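Local atomic coordinates of glyoxylate reductase (Paecilomyces sp. J18, PDB entry 3WNV), a protein that probably reduces glyoxylate to glycolate with a nicotinamide cofactor, as a member of the D-isomer-specific 2-hydroxyacid dehydrogenase family. Residues G35-K38 with F39-C43. Numbering follows the deposited sequence.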
loop_
_atom_site.group_PDB
_atom_site.type_symbol
_atom_site.label_atom_id
_atom_site.label_comp_id
_atom_site.label_asym_id
_atom_site.label_seq_id
_atom_site.Cartn_x
_atom_site.Cartn_y
_atom_site.Cartn_z
ATOM N N GLY A 35 -16.727 16.164 -3.486
ATOM C CA GLY A 35 -15.721 16.678 -4.404
ATOM C C GLY A 35 -14.816 17.758 -3.807
ATOM O O GLY A 35 -15.243 18.500 -2.906
ATOM N N ARG A 36 -13.589 17.844 -4.338
ATOM C CA ARG A 36 -12.552 18.780 -3.892
ATOM C C ARG A 36 -13.029 20.208 -3.848
ATOM O O ARG A 36 -12.758 20.913 -2.873
ATOM C CB ARG A 36 -11.309 18.678 -4.793
ATOM C CG ARG A 36 -10.177 19.656 -4.485
ATOM C CD ARG A 36 -8.946 19.257 -5.302
ATOM N NE ARG A 36 -7.682 19.899 -4.900
ATOM C CZ ARG A 36 -6.794 19.369 -4.054
ATOM N NH1 ARG A 36 -7.020 18.184 -3.459
ATOM N NH2 ARG A 36 -5.669 20.030 -3.795
ATOM N N GLU A 37 -13.746 20.636 -4.892
ATOM C CA GLU A 37 -14.196 22.024 -5.011
ATOM C C GLU A 37 -15.063 22.400 -3.813
ATOM O O GLU A 37 -14.885 23.461 -3.192
ATOM C CB GLU A 37 -14.970 22.211 -6.328
ATOM C CG GLU A 37 -15.572 23.599 -6.547
ATOM C CD GLU A 37 -16.871 23.556 -7.360
ATOM O OE1 GLU A 37 -17.965 23.506 -6.744
ATOM O OE2 GLU A 37 -16.793 23.575 -8.611
ATOM N N LYS A 38 -15.997 21.510 -3.490
ATOM C CA LYS A 38 -16.909 21.713 -2.375
ATOM C C LYS A 38 -16.192 21.578 -1.024
ATOM O O LYS A 38 -16.516 22.305 -0.082
ATOM C CB LYS A 38 -18.046 20.703 -2.462
ATOM C CG LYS A 38 -19.039 20.763 -1.320
ATOM C CD LYS A 38 -19.929 21.967 -1.420
ATOM C CE LYS A 38 -21.136 21.797 -0.512
ATOM N NZ LYS A 38 -20.764 21.040 0.730
ATOM N N PHE A 39 -15.239 20.653 -0.921
ATOM C CA PHE A 39 -14.447 20.562 0.305
ATOM C C PHE A 39 -13.704 21.880 0.528
ATOM O O PHE A 39 -13.763 22.456 1.616
ATOM C CB PHE A 39 -13.510 19.354 0.311
ATOM C CG PHE A 39 -12.704 19.242 1.573
ATOM C CD1 PHE A 39 -13.282 18.731 2.730
ATOM C CD2 PHE A 39 -11.386 19.691 1.623
ATOM C CE1 PHE A 39 -12.556 18.669 3.905
ATOM C CE2 PHE A 39 -10.662 19.634 2.808
ATOM C CZ PHE A 39 -11.252 19.114 3.942
ATOM N N LEU A 40 -13.049 22.392 -0.510
ATOM C CA LEU A 40 -12.323 23.652 -0.358
ATOM C C LEU A 40 -13.238 24.816 -0.028
ATOM O O LEU A 40 -12.860 25.681 0.755
ATOM C CB LEU A 40 -11.431 23.947 -1.578
ATOM C CG LEU A 40 -10.360 22.919 -1.930
ATOM C CD1 LEU A 40 -9.746 23.273 -3.259
ATOM C CD2 LEU A 40 -9.273 22.828 -0.881
ATOM N N GLU A 41 -14.446 24.831 -0.598
ATOM C CA GLU A 41 -15.440 25.851 -0.266
ATOM C C GLU A 41 -15.849 25.791 1.203
ATOM O O GLU A 41 -16.000 26.825 1.839
ATOM C CB GLU A 41 -16.678 25.728 -1.160
ATOM C CG GLU A 41 -16.566 26.483 -2.483
ATOM C CD GLU A 41 -17.683 26.134 -3.462
ATOM O OE1 GLU A 41 -18.736 25.620 -3.013
ATOM O OE2 GLU A 41 -17.495 26.369 -4.679
ATOM N N ASN A 42 -16.019 24.578 1.737
ATOM C CA ASN A 42 -16.364 24.421 3.147
ATOM C C ASN A 42 -15.258 24.988 4.011
ATOM O O ASN A 42 -15.520 25.713 4.956
ATOM C CB ASN A 42 -16.569 22.938 3.517
ATOM C CG ASN A 42 -17.856 22.350 2.943
ATOM O OD1 ASN A 42 -18.676 23.070 2.364
ATOM N ND2 ASN A 42 -18.041 21.035 3.117
ATOM N N CYS A 43 -14.017 24.628 3.691
ATOM C CA CYS A 43 -12.858 25.156 4.436
ATOM C C CYS A 43 -12.843 26.685 4.470
ATOM O O CYS A 43 -12.642 27.309 5.528
ATOM C CB CYS A 43 -11.546 24.627 3.828
ATOM S SG CYS A 43 -11.226 22.884 4.040
#
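Lys38 reaches along the helix surface to Asn42, an i to i+4 pairing in the first turns of alpha-helix 36-45. This helix follows edge strand 27-31 of the five-stranded parallel sheet in an alpha/beta domain, probably the substrate-binding domain of this dehydrogenase family. Lysine CG stands anti to the backbone N (chi1 177°), and turns at chi2 (73°) and chi4 bring NZ to Asn42. There it makes a weak hydrogen bond to Asn42 OD1, at 3.3 Å. The backbones of the same two residues are joined as well, Asn42 N donating to Lys38 O at 3.0 Å. Asn42 ND2 is hydrogen-bonded to Tyr48 OH. Without the amide, as with an alanine here, Lys38 NZ would probably lose this acceptor and Tyr48 OH its partner. Gly35 is the N-cap residue, and its O accepts from Phe39 N at 2.9 Å. Phe39 is buried against strand 5-9 and meets the ring of Phe31 edge-to-face. On another side of the helix, Leu40 CD1 packs on Arg36 CG at 3.8 Å. The extended Arg36 chain carries its guanidinium on to salt bridges with Asp68 and Glu70. Glu41 runs alongside Glu37 on the exposed surface. Their carboxylate planes are 22° apart, and the two probably repel where Glu37 OE1 sits 3.6 Å from Glu41 OE2.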